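Local coordinates for vacuolar protein sorting-associated protein IST1 (PDB 3GGY), which regulates recruitment of the ATPase Vps4 to the ESCRT-III complex late in multivesicular body sorting, and binds and inhibits Vps4, at residues 45-50 against 186-190; 37-41 against 56-60; 68-73 against 154-159; 16-20 against 77-81; 8-12 against 131-135. All blocks are in the same frame, centred on the assembly; numbering follows the deposited sequence.

Contact 1 (45-50 against 186-190); sequences LLTNKE and KLENS
A Schellman motif ends helix 8-46, and beside it Leu-45 packs on Leu-187 and Ser-190, in the region of helix 184-188, the last helix of this N-terminal domain. Asn-48, with positive phi, is the C-prime residue. Its N bonds back to Leu-45 O at 3.1 Å, while Lys-49 N reaches Leu-44 O. Helix 50-82 then starts at once, with Lys-49 as its N-cap.

Leu-45 meets the other segment with both methyls. CD2 presses on Ser-190 CB at 3.4 Å, tighter than a usual carbon contact. CD1 rests on Leu-187 CD1 at 3.9 Å, the two leucines lying side by side and pointing the same way. The chain of Lys-186 bends at chi2 (-61°) and runs past the turn. Its CD lies 3.7 Å from Leu-45 O, and its CE lies 3.7 Å from Leu-46 O.

Ser-190 bonds back within its own segment. Its OG donates to Leu-187 O at 2.6 Å, and its backbone N uses the same oxygen. One water bridges the two segments, donating to Glu-50 O and to Ser-190 O. Leu-187 also packs on Leu-173 and Ala-177 of helix 166-179.

The two segments thus meet mainly through leucine packing, through lysine methylenes beside carbonyls of the turn, and through a shared water.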
# COMPACT_ATOMS: atom_id res chain seq x y z
N LEU A 45 24.25 -13.77 -5.33
CA LEU A 45 24.44 -14.57 -6.54
C LEU A 45 25.93 -14.72 -6.84
O LEU A 45 26.39 -15.81 -7.17
CB LEU A 45 23.73 -13.92 -7.73
CG LEU A 45 22.20 -13.88 -7.65
CD1 LEU A 45 21.64 -13.07 -8.81
CD2 LEU A 45 21.63 -15.30 -7.66
N LEU A 46 26.67 -13.62 -6.73
CA LEU A 46 28.11 -13.65 -6.99
C LEU A 46 28.84 -14.61 -6.07
O LEU A 46 29.90 -15.14 -6.43
CB LEU A 46 28.71 -12.25 -6.84
CG LEU A 46 28.26 -11.16 -7.82
CD1 LEU A 46 29.02 -9.87 -7.52
CD2 LEU A 46 28.52 -11.61 -9.25
N THR A 47 28.28 -14.84 -4.88
CA THR A 47 28.90 -15.73 -3.91
C THR A 47 28.25 -17.11 -3.80
O THR A 47 28.41 -17.80 -2.79
CB THR A 47 28.97 -15.08 -2.50
OG1 THR A 47 27.67 -14.61 -2.11
CG2 THR A 47 29.93 -13.91 -2.52
N ASN A 48 27.51 -17.50 -4.83
CA ASN A 48 26.87 -18.80 -4.90
C ASN A 48 25.84 -19.13 -3.82
O ASN A 48 25.60 -20.30 -3.54
CB ASN A 48 27.94 -19.90 -4.91
CG ASN A 48 28.96 -19.71 -6.03
OD1 ASN A 48 30.08 -20.23 -5.95
ND2 ASN A 48 28.58 -18.99 -7.08
N LYS A 49 25.22 -18.11 -3.23
CA LYS A 49 24.22 -18.33 -2.19
C LYS A 49 22.84 -18.29 -2.85
O LYS A 49 22.06 -17.36 -2.64
CB LYS A 49 24.34 -17.26 -1.11
CG LYS A 49 25.69 -17.27 -0.40
CD LYS A 49 25.79 -16.16 0.64
CE LYS A 49 27.11 -16.20 1.38
NZ LYS A 49 27.22 -15.10 2.38
N GLU A 50 22.55 -19.33 -3.63
CA GLU A 50 21.29 -19.44 -4.36
C GLU A 50 20.03 -19.44 -3.50
O GLU A 50 19.09 -18.70 -3.77
CB GLU A 50 21.33 -20.69 -5.24
CG GLU A 50 22.57 -20.72 -6.13
CD GLU A 50 22.63 -19.54 -7.09
OE1 GLU A 50 22.22 -18.42 -6.70
OE2 GLU A 50 23.10 -19.72 -8.24
N LYS A 186 26.59 -17.37 -12.75
CA LYS A 186 26.07 -17.10 -11.42
C LYS A 186 24.55 -16.98 -11.39
O LYS A 186 23.90 -17.41 -10.44
CB LYS A 186 26.70 -15.83 -10.86
CG LYS A 186 28.21 -15.88 -10.73
CD LYS A 186 28.67 -16.99 -9.79
CE LYS A 186 30.18 -16.95 -9.59
NZ LYS A 186 30.68 -18.11 -8.78
N LEU A 187 23.97 -16.39 -12.44
CA LEU A 187 22.52 -16.24 -12.48
C LEU A 187 21.85 -17.56 -12.82
O LEU A 187 20.82 -17.90 -12.23
CB LEU A 187 22.11 -15.18 -13.51
CG LEU A 187 20.59 -14.98 -13.50
CD1 LEU A 187 20.18 -14.42 -12.16
CD2 LEU A 187 20.16 -14.07 -14.62
N GLU A 188 22.42 -18.30 -13.76
CA GLU A 188 21.85 -19.58 -14.16
C GLU A 188 21.76 -20.56 -13.00
O GLU A 188 20.78 -21.29 -12.88
CB GLU A 188 22.69 -20.20 -15.28
CG GLU A 188 22.46 -19.57 -16.64
CD GLU A 188 21.02 -19.67 -17.09
OE1 GLU A 188 20.45 -20.79 -17.06
OE2 GLU A 188 20.44 -18.64 -17.49
N ASN A 189 22.77 -20.56 -12.14
CA ASN A 189 22.77 -21.47 -11.00
C ASN A 189 21.65 -21.17 -10.01
O ASN A 189 21.31 -22.01 -9.18
CB ASN A 189 24.13 -21.43 -10.28
CG ASN A 189 25.27 -21.94 -11.15
OD1 ASN A 189 25.07 -22.75 -12.05
ND2 ASN A 189 26.48 -21.47 -10.86
N SER A 190 21.06 -19.97 -10.09
CA SER A 190 19.98 -19.59 -9.18
C SER A 190 18.59 -19.87 -9.74
O SER A 190 17.60 -19.91 -9.00
CB SER A 190 20.08 -18.10 -8.84
OG SER A 190 19.74 -17.31 -9.97
O HOH W 1 17.40 -18.88 -6.19

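Contact 2 (37-41 against 56-60); sequences SRRQV and RVETL
Arg-56 spans the helical hairpin from the helix 50-82 side and meets Val-41 and Gln-40 of helix 8-46. Its CB lies 3.8 Å from Val-41 CG2. Its CG is closer to the same methyl, at 3.6 Å, as the two side chains slide past each other in opposite directions. The chain then bends at chi2 (68°) and again at chi3, which turns the guanidinium back toward Gln-40. At the tip, NH1 donates to Gln-40 OE1 at 2.6 Å with a nearly straight angle of 163°. NH2 adds a weak bond to the same oxygen. OE1 lies in the guanidinium plane, yet the amide stands almost square to that plane, at 88°. NH1 comes in above the carbonyl plane and not on a lone pair. NH1 also lies 3.8 Å from Ser-37 CA, at the guanidinium edge.

Away from this polar pair the contact is apolar. Val-41 CG1 meets Val-57 CG2 at 3.8 Å, and Leu-60 CD2 touches Arg-38 CG at 3.4 Å. The same leucine methyl covers part of one guanidinium face of Arg-38, whose NH2 forms a salt bridge with Asp-64. Tyr-172 of helix 166-179 touches both Arg-38 and Val-57.

The antiparallel helices are joined by a valine pair and by aliphatic parts of two arginines lying against Val-41 and Leu-60. One amide oxygen takes a short bond from NH1 and a weak one from NH2, which would probably limit rotation of the guanidinium.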
# COMPACT_ATOMS: atom_id res chain seq x y z
N SER A 37 18.25 -3.81 -1.49
CA SER A 37 17.96 -5.24 -1.46
C SER A 37 18.35 -5.90 -2.77
O SER A 37 18.86 -7.02 -2.78
CB SER A 37 16.48 -5.48 -1.18
OG SER A 37 16.13 -4.98 0.10
N ARG A 38 18.11 -5.21 -3.88
CA ARG A 38 18.45 -5.74 -5.19
C ARG A 38 19.97 -5.90 -5.31
O ARG A 38 20.45 -6.90 -5.84
CB ARG A 38 17.91 -4.81 -6.29
CG ARG A 38 16.39 -4.93 -6.46
CD ARG A 38 15.82 -3.90 -7.43
NE ARG A 38 14.39 -4.12 -7.64
CZ ARG A 38 13.88 -4.95 -8.55
NH1 ARG A 38 14.68 -5.63 -9.36
NH2 ARG A 38 12.57 -5.12 -8.64
N ARG A 39 20.72 -4.93 -4.80
CA ARG A 39 22.18 -5.00 -4.83
C ARG A 39 22.64 -6.20 -4.01
O ARG A 39 23.58 -6.89 -4.38
CB ARG A 39 22.81 -3.76 -4.21
CG ARG A 39 22.42 -2.43 -4.82
CD ARG A 39 23.11 -1.31 -4.05
NE ARG A 39 24.56 -1.41 -4.15
CZ ARG A 39 25.41 -0.82 -3.31
NH1 ARG A 39 24.95 -0.09 -2.30
NH2 ARG A 39 26.72 -0.95 -3.49
N GLN A 40 21.98 -6.41 -2.88
CA GLN A 40 22.34 -7.51 -1.99
C GLN A 40 22.02 -8.88 -2.59
O GLN A 40 22.72 -9.85 -2.33
CB GLN A 40 21.65 -7.31 -0.64
CG GLN A 40 22.03 -5.97 -0.02
CD GLN A 40 21.31 -5.67 1.29
OE1 GLN A 40 20.09 -5.81 1.39
NE2 GLN A 40 22.07 -5.24 2.30
N VAL A 41 20.97 -8.95 -3.41
CA VAL A 41 20.62 -10.20 -4.06
C VAL A 41 21.74 -10.50 -5.06
O VAL A 41 22.18 -11.63 -5.20
CB VAL A 41 19.28 -10.10 -4.83
CG1 VAL A 41 19.10 -11.31 -5.74
CG2 VAL A 41 18.13 -10.04 -3.84
N ARG A 56 15.52 -13.83 -0.51
CA ARG A 56 15.61 -12.37 -0.55
C ARG A 56 14.73 -11.79 -1.64
O ARG A 56 14.14 -10.72 -1.48
CB ARG A 56 17.06 -11.94 -0.76
CG ARG A 56 17.33 -10.52 -0.32
CD ARG A 56 17.21 -10.41 1.20
NE ARG A 56 18.50 -10.14 1.82
CZ ARG A 56 19.10 -8.95 1.81
NH1 ARG A 56 18.52 -7.92 1.21
NH2 ARG A 56 20.27 -8.80 2.40
N VAL A 57 14.66 -12.49 -2.77
CA VAL A 57 13.83 -12.03 -3.88
C VAL A 57 12.35 -12.12 -3.49
O VAL A 57 11.56 -11.23 -3.81
CB VAL A 57 14.10 -12.85 -5.15
CG1 VAL A 57 13.05 -12.58 -6.21
CG2 VAL A 57 15.48 -12.48 -5.68
N GLU A 58 11.97 -13.19 -2.81
CA GLU A 58 10.58 -13.33 -2.39
C GLU A 58 10.17 -12.13 -1.53
O GLU A 58 9.08 -11.59 -1.68
CB GLU A 58 10.39 -14.63 -1.62
CG GLU A 58 10.75 -15.86 -2.45
CD GLU A 58 10.53 -17.16 -1.71
OE1 GLU A 58 11.10 -17.33 -0.62
OE2 GLU A 58 9.79 -18.02 -2.24
N THR A 59 11.07 -11.71 -0.65
CA THR A 59 10.81 -10.58 0.23
C THR A 59 10.74 -9.29 -0.60
O THR A 59 9.87 -8.45 -0.38
CB THR A 59 11.92 -10.44 1.29
OG1 THR A 59 11.97 -11.64 2.08
CG2 THR A 59 11.66 -9.25 2.20
N LEU A 60 11.66 -9.16 -1.55
CA LEU A 60 11.70 -7.98 -2.41
C LEU A 60 10.40 -7.83 -3.21
O LEU A 60 9.89 -6.73 -3.39
CB LEU A 60 12.89 -8.09 -3.37
CG LEU A 60 13.04 -7.03 -4.47
CD1 LEU A 60 13.09 -5.64 -3.86
CD2 LEU A 60 14.32 -7.32 -5.26

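Contact 3 (68-73 against 154-159); sequences ELLEIL and KIIKKC
Ile-155 of the short helix 153-159 plugs a hollow between Leu-69, Ile-72 and Leu-73 on helix 50-82, the second arm of the long hairpin of this ESCRT-III-like fold. The two helices run roughly antiparallel, at 143°, with local axes 10.0 Å apart. The bump is Ile-155 CD1. It meets Leu-69 CD1 at 3.8 Å and Ile-72 CG2 at 3.9 Å, and Leu-73 CD2 lies a little farther away. Leu-69 in turn fits between Ile-155 and Cys-159. Its CD2 rests on Cys-159 SG at 3.9 Å, and its CB faces Lys-158 CB.

Toward the partly exposed border, Lys-158 adds a second ridge. Its methylenes run across Ile-72 at about a right angle, and Ile-72 CD1 packs on Lys-158 CE at 3.6 Å. Lys-154 closes the other end of the patch with its long extended chain. Its NZ lies 3.8 Å from Ile-72 CG2, so Ile-72 has a lysine on each of its two branches.

Beyond the two helices, the apolar core continues into helix 105-115. Leu-73 touches Leu-112, and Cys-159 touches Tyr-114. Leu-69, Leu-73 and Ile-155 are buried, while Ile-72 lies nearer the border with the charged ends of Lys-158 and Glu-68.

There they form a salt bridge. Lys-158 turns its last bond at chi4 (-58°), and NZ donates to Glu-68 OE1 at 3.1 Å, approaching from above the carboxylate plane, 56° out of it.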
# COMPACT_ATOMS: atom_id res chain seq x y z
N GLU A 68 3.72 -0.17 -4.08
CA GLU A 68 2.63 0.15 -5.00
C GLU A 68 1.38 0.49 -4.18
O GLU A 68 0.62 1.40 -4.53
CB GLU A 68 2.33 -1.03 -5.91
CG GLU A 68 3.51 -1.44 -6.78
CD GLU A 68 3.17 -2.57 -7.74
OE1 GLU A 68 2.58 -3.58 -7.29
OE2 GLU A 68 3.49 -2.44 -8.94
N LEU A 69 1.16 -0.24 -3.09
CA LEU A 69 0.00 0.02 -2.24
C LEU A 69 0.10 1.44 -1.70
O LEU A 69 -0.86 2.20 -1.75
CB LEU A 69 -0.05 -0.96 -1.06
CG LEU A 69 -1.06 -0.70 0.07
CD1 LEU A 69 -2.49 -0.79 -0.47
CD2 LEU A 69 -0.85 -1.72 1.20
N LEU A 70 1.28 1.81 -1.19
CA LEU A 70 1.49 3.15 -0.65
C LEU A 70 1.22 4.23 -1.69
O LEU A 70 0.68 5.28 -1.37
CB LEU A 70 2.92 3.29 -0.12
CG LEU A 70 3.31 2.35 1.03
CD1 LEU A 70 4.74 2.68 1.48
CD2 LEU A 70 2.34 2.51 2.19
N GLU A 71 1.60 3.98 -2.94
CA GLU A 71 1.38 4.96 -4.01
C GLU A 71 -0.11 5.17 -4.23
O GLU A 71 -0.57 6.30 -4.40
CB GLU A 71 2.04 4.49 -5.30
CG GLU A 71 3.54 4.24 -5.16
CD GLU A 71 4.18 3.69 -6.42
OE1 GLU A 71 3.53 2.88 -7.11
OE2 GLU A 71 5.34 4.05 -6.70
N ILE A 72 -0.87 4.08 -4.22
CA ILE A 72 -2.30 4.16 -4.42
C ILE A 72 -2.97 4.87 -3.24
O ILE A 72 -3.85 5.72 -3.41
CB ILE A 72 -2.91 2.76 -4.59
CG1 ILE A 72 -2.29 2.07 -5.81
CG2 ILE A 72 -4.43 2.86 -4.73
CD1 ILE A 72 -2.57 0.58 -5.89
N LEU A 73 -2.55 4.54 -2.02
CA LEU A 73 -3.14 5.17 -0.85
C LEU A 73 -2.87 6.67 -0.84
O LEU A 73 -3.72 7.45 -0.40
CB LEU A 73 -2.61 4.52 0.43
CG LEU A 73 -2.95 3.03 0.61
CD1 LEU A 73 -2.35 2.55 1.93
CD2 LEU A 73 -4.47 2.83 0.60
N LYS A 154 -7.98 -4.60 -5.97
CA LYS A 154 -6.56 -4.25 -6.07
C LYS A 154 -5.95 -3.98 -4.70
O LYS A 154 -4.83 -4.41 -4.41
CB LYS A 154 -6.37 -3.02 -6.98
CG LYS A 154 -6.96 -1.72 -6.44
CD LYS A 154 -6.56 -0.54 -7.33
CE LYS A 154 -7.07 0.79 -6.78
NZ LYS A 154 -6.68 1.92 -7.67
N ILE A 155 -6.70 -3.28 -3.85
CA ILE A 155 -6.23 -2.98 -2.50
C ILE A 155 -6.16 -4.25 -1.65
O ILE A 155 -5.21 -4.47 -0.91
CB ILE A 155 -7.17 -1.95 -1.81
CG1 ILE A 155 -7.05 -0.59 -2.51
CG2 ILE A 155 -6.83 -1.84 -0.33
CD1 ILE A 155 -5.68 0.08 -2.37
N ILE A 156 -7.18 -5.10 -1.75
CA ILE A 156 -7.17 -6.33 -0.98
C ILE A 156 -5.97 -7.20 -1.36
O ILE A 156 -5.33 -7.82 -0.51
CB ILE A 156 -8.47 -7.12 -1.20
CG1 ILE A 156 -9.65 -6.32 -0.63
CG2 ILE A 156 -8.38 -8.49 -0.53
CD1 ILE A 156 -11.01 -6.90 -0.94
N LYS A 157 -5.65 -7.23 -2.65
CA LYS A 157 -4.55 -8.03 -3.17
C LYS A 157 -3.17 -7.49 -2.79
O LYS A 157 -2.24 -8.26 -2.56
CB LYS A 157 -4.65 -8.13 -4.69
CG LYS A 157 -5.92 -8.81 -5.18
CD LYS A 157 -6.03 -10.24 -4.67
CE LYS A 157 -4.88 -11.10 -5.17
NZ LYS A 157 -4.97 -12.50 -4.65
N LYS A 158 -3.03 -6.18 -2.73
CA LYS A 158 -1.75 -5.60 -2.38
C LYS A 158 -1.52 -5.66 -0.88
O LYS A 158 -0.38 -5.61 -0.42
CB LYS A 158 -1.65 -4.17 -2.90
CG LYS A 158 -1.75 -4.09 -4.42
CD LYS A 158 -1.26 -2.76 -4.96
CE LYS A 158 -1.34 -2.74 -6.48
NZ LYS A 158 -0.54 -3.85 -7.09
N CYS A 159 -2.59 -5.76 -0.10
CA CYS A 159 -2.45 -5.85 1.35
C CYS A 159 -2.10 -7.29 1.69
O CYS A 159 -1.35 -7.55 2.63
CB CYS A 159 -3.75 -5.47 2.06
SG CYS A 159 -4.04 -3.70 2.12

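Contact 4 (16-20 against 77-81); sequences LKMCI and CELLL
Leu-16 reaches from helix 8-46 across to Leu-80 and Leu-81 of helix 50-82, where the two long helices of the hairpin run antiparallel at 157°. Their local axes are 9.4 Å apart. Leu-16 CD1 lies 3.8 Å from Leu-80 CB and also rests on the backbone, 3.7 Å from Leu-81 N. Its CD2 faces Cys-77 O at 4.1 Å.

Lys-17 starts out away from the other helix, but its end returns. The chain is extended up to its last bond, where it bends at chi4 (-63°). NZ then sits 4.0 Å from Leu-81 CD2, and CG lies near Leu-81 CD1, so the lysine touches both methyls of that leucine.

Cys-19 faces the partner helix with its CB, which meets Cys-77 SG at 3.8 Å. The two cysteines touch through a carbon and a sulfur.

Ile-20 uses one branch for three residues. Its CG1 presses on Cys-77 CB at 3.4 Å, a tighter fit than usual for two carbons. CD1, farther along, touches both Glu-78 CG and Leu-81 CD2, the latter at 3.8 Å. The carboxylate of Glu-78 turns elsewhere and makes a salt bridge with Arg-24.

No hydrogen bond crosses this interface. It is a mainly buried seam of the hairpin, with other helices against it. Leu-80 and Cys-77 pack on Leu-112 of helix 105-115. Leu-16 touches Leu-128 of helix 125-135 and Val-84 of the short helix 84-87.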
# COMPACT_ATOMS: atom_id res chain seq x y z
N LEU A 16 -5.52 14.16 6.78
CA LEU A 16 -5.19 13.81 5.41
C LEU A 16 -3.84 14.38 4.97
O LEU A 16 -3.07 13.71 4.30
CB LEU A 16 -6.30 14.28 4.47
CG LEU A 16 -7.62 13.51 4.57
CD1 LEU A 16 -8.70 14.21 3.76
CD2 LEU A 16 -7.42 12.09 4.05
N LYS A 17 -3.56 15.62 5.37
CA LYS A 17 -2.29 16.23 5.00
C LYS A 17 -1.11 15.47 5.60
O LYS A 17 -0.09 15.27 4.94
CB LYS A 17 -2.25 17.70 5.44
CG LYS A 17 -3.09 18.61 4.56
CD LYS A 17 -2.95 20.07 5.00
CE LYS A 17 -3.76 20.98 4.09
NZ LYS A 17 -3.28 20.95 2.68
N MET A 18 -1.25 15.04 6.85
CA MET A 18 -0.19 14.30 7.53
C MET A 18 -0.06 12.92 6.89
O MET A 18 1.05 12.42 6.70
CB MET A 18 -0.50 14.16 9.02
CG MET A 18 0.56 13.42 9.82
SD MET A 18 2.05 14.38 10.17
CE MET A 18 3.14 13.84 8.90
N CYS A 19 -1.19 12.30 6.56
CA CYS A 19 -1.13 10.99 5.93
C CYS A 19 -0.38 11.06 4.61
O CYS A 19 0.41 10.19 4.29
CB CYS A 19 -2.54 10.44 5.69
SG CYS A 19 -3.33 9.83 7.19
N ILE A 20 -0.64 12.12 3.84
CA ILE A 20 0.03 12.29 2.55
C ILE A 20 1.54 12.44 2.73
O ILE A 20 2.33 11.83 2.01
CB ILE A 20 -0.54 13.50 1.79
CG1 ILE A 20 -1.98 13.21 1.37
CG2 ILE A 20 0.32 13.81 0.57
CD1 ILE A 20 -2.69 14.38 0.74
N CYS A 77 -5.67 9.63 -0.62
CA CYS A 77 -5.62 10.71 0.36
C CYS A 77 -5.75 12.07 -0.32
O CYS A 77 -6.44 12.96 0.17
CB CYS A 77 -4.30 10.69 1.13
SG CYS A 77 -4.25 9.43 2.42
N GLU A 78 -5.07 12.23 -1.45
CA GLU A 78 -5.12 13.49 -2.18
C GLU A 78 -6.53 13.74 -2.70
O GLU A 78 -7.01 14.88 -2.69
CB GLU A 78 -4.11 13.47 -3.33
CG GLU A 78 -2.69 13.25 -2.82
CD GLU A 78 -1.65 13.24 -3.93
OE1 GLU A 78 -1.89 12.58 -4.96
OE2 GLU A 78 -0.59 13.88 -3.76
N LEU A 79 -7.20 12.67 -3.12
CA LEU A 79 -8.56 12.77 -3.63
C LEU A 79 -9.48 13.30 -2.54
O LEU A 79 -10.22 14.27 -2.73
CB LEU A 79 -9.05 11.40 -4.11
CG LEU A 79 -10.48 11.29 -4.64
CD1 LEU A 79 -10.61 10.01 -5.45
CD2 LEU A 79 -11.48 11.30 -3.50
N LEU A 80 -9.44 12.65 -1.37
CA LEU A 80 -10.26 13.05 -0.24
C LEU A 80 -9.93 14.46 0.23
O LEU A 80 -10.81 15.21 0.66
CB LEU A 80 -10.08 12.07 0.92
CG LEU A 80 -10.57 10.65 0.68
CD1 LEU A 80 -10.25 9.78 1.89
CD2 LEU A 80 -12.07 10.67 0.41
N LEU A 81 -8.65 14.82 0.16
CA LEU A 81 -8.22 16.15 0.60
C LEU A 81 -8.86 17.24 -0.24
O LEU A 81 -9.24 18.29 0.28
CB LEU A 81 -6.70 16.27 0.51
CG LEU A 81 -6.13 17.63 0.95
CD1 LEU A 81 -6.51 17.90 2.40
CD2 LEU A 81 -4.61 17.63 0.78

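Contact 5 (8-12 against 131-135); sequences FTIKL and LMAWK
The ring of Phe-8 has Lys-135 over one face and Met-132 at its edge. Lys-135 CD makes a CH-pi contact 3.8 Å from the ring centroid and 15° off the normal. Met-132 CE lies near the ring plane, close to Phe-8 CZ at 3.2 Å. The six-membered ring of Trp-134 meets Phe-8 obliquely, with planes 34° apart and centroids 5.6 Å apart. Its CZ3 approaches Phe-8 CD1 at 3.6 Å. Leu-131 completes the hole, with its CB 3.8 Å from Phe-8 CE1. Phe-8 is thus a knob in a hole of four residues. Its CG stands anti to the backbone N (chi1 173°), which sends the ring across to helix 125-135.

One turn on, Leu-12 CD1 packs on Leu-131 CD1 at 3.9 Å. Lys-11 CE reaches Leu-131 CD2 at the same distance. The lysine amines bond elsewhere: Lys-11 NZ to Ile-6 O, and Lys-135 NZ to Asn-88 O.

The contact joins the start of helix 8-46 to the end of helix 125-135. Leu-12 also touches helix 84-87 through Val-84 and Ile-87. Met-132 also touches Ile-109 and Ile-113 of helix 105-115 and Phe-140 of helix 138-147.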
# COMPACT_ATOMS: atom_id res chain seq x y z
N PHE A 8 -14.82 19.09 12.61
CA PHE A 8 -14.55 17.85 11.90
C PHE A 8 -13.72 18.10 10.64
O PHE A 8 -12.70 17.46 10.42
CB PHE A 8 -15.85 17.17 11.51
CG PHE A 8 -15.67 15.97 10.63
CD1 PHE A 8 -15.19 14.77 11.15
CD2 PHE A 8 -15.94 16.05 9.27
CE1 PHE A 8 -14.99 13.67 10.32
CE2 PHE A 8 -15.74 14.96 8.44
CZ PHE A 8 -15.26 13.77 8.97
N THR A 9 -14.18 19.04 9.83
CA THR A 9 -13.51 19.38 8.58
C THR A 9 -12.04 19.77 8.76
O THR A 9 -11.20 19.44 7.91
CB THR A 9 -14.24 20.52 7.85
OG1 THR A 9 -15.57 20.11 7.52
CG2 THR A 9 -13.51 20.90 6.57
N ILE A 10 -11.74 20.46 9.85
CA ILE A 10 -10.37 20.88 10.11
C ILE A 10 -9.52 19.69 10.57
O ILE A 10 -8.38 19.54 10.14
CB ILE A 10 -10.32 21.99 11.18
CG1 ILE A 10 -11.04 23.23 10.66
CG2 ILE A 10 -8.88 22.32 11.53
CD1 ILE A 10 -11.12 24.38 11.64
N LYS A 11 -10.08 18.86 11.44
CA LYS A 11 -9.36 17.70 11.93
C LYS A 11 -9.09 16.73 10.78
O LYS A 11 -8.03 16.10 10.73
CB LYS A 11 -10.15 16.99 13.03
CG LYS A 11 -10.39 17.84 14.27
CD LYS A 11 -10.86 16.99 15.45
CE LYS A 11 -12.14 16.24 15.13
NZ LYS A 11 -13.26 17.16 14.81
N LEU A 12 -10.04 16.61 9.86
CA LEU A 12 -9.89 15.72 8.72
C LEU A 12 -8.81 16.24 7.78
O LEU A 12 -7.97 15.48 7.30
CB LEU A 12 -11.22 15.58 7.96
CG LEU A 12 -11.22 14.69 6.71
CD1 LEU A 12 -10.81 13.27 7.08
CD2 LEU A 12 -12.61 14.69 6.09
N LEU A 131 -12.29 9.22 12.81
CA LEU A 131 -13.09 10.32 12.29
C LEU A 131 -14.35 9.85 11.57
O LEU A 131 -15.42 10.42 11.75
CB LEU A 131 -12.26 11.18 11.33
CG LEU A 131 -11.18 12.05 11.96
CD1 LEU A 131 -10.33 12.68 10.86
CD2 LEU A 131 -11.83 13.13 12.82
N MET A 132 -14.22 8.80 10.76
CA MET A 132 -15.36 8.28 10.01
C MET A 132 -16.34 7.49 10.87
O MET A 132 -17.53 7.43 10.56
CB MET A 132 -14.90 7.42 8.83
CG MET A 132 -14.09 8.20 7.79
SD MET A 132 -14.86 9.78 7.33
CE MET A 132 -13.89 10.90 8.33
N ALA A 133 -15.85 6.89 11.95
CA ALA A 133 -16.72 6.14 12.85
C ALA A 133 -17.65 7.15 13.52
O ALA A 133 -18.79 6.84 13.85
CB ALA A 133 -15.89 5.41 13.90
N TRP A 134 -17.15 8.37 13.73
CA TRP A 134 -17.94 9.42 14.34
C TRP A 134 -18.86 10.09 13.32
O TRP A 134 -20.05 10.32 13.59
CB TRP A 134 -17.03 10.49 14.95
CG TRP A 134 -17.79 11.66 15.49
CD1 TRP A 134 -18.41 11.75 16.70
CD2 TRP A 134 -18.07 12.89 14.81
NE1 TRP A 134 -19.07 12.94 16.81
CE2 TRP A 134 -18.88 13.67 15.66
CE3 TRP A 134 -17.73 13.40 13.55
CZ2 TRP A 134 -19.35 14.94 15.31
CZ3 TRP A 134 -18.19 14.67 13.19
CH2 TRP A 134 -19.00 15.42 14.07
N LYS A 135 -18.31 10.41 12.15
CA LYS A 135 -19.04 11.08 11.08
C LYS A 135 -20.19 10.24 10.54
O LYS A 135 -21.30 10.74 10.36
CB LYS A 135 -18.08 11.44 9.95
CG LYS A 135 -18.68 12.33 8.88
CD LYS A 135 -19.08 13.67 9.48
CE LYS A 135 -19.71 14.58 8.43
NZ LYS A 135 -20.09 15.90 9.00

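In the fold
From the N terminus, helix 8-46 carries the first segments of contacts 5, 4, 2 and 1 in turn. Contact 2 closes first, in the hairpin with helix 50-82. Contact 4 joins the same two helices about 31 Å away between centres, and its larger loop encloses that of contact 2. Contact 5 closes next, onto helix 125-135, and encloses both. Contact 3 opens on helix 50-82 after contact 2 has closed, and it crosses contacts 4 and 5 to reach helix 153-159. Contact 1 closes last, at helix 184-188, the last of this domain. Its loop contains contact 3 and crosses the other three. Contacts 1 and 5 mark opposite ends, with centres 53 Å apart.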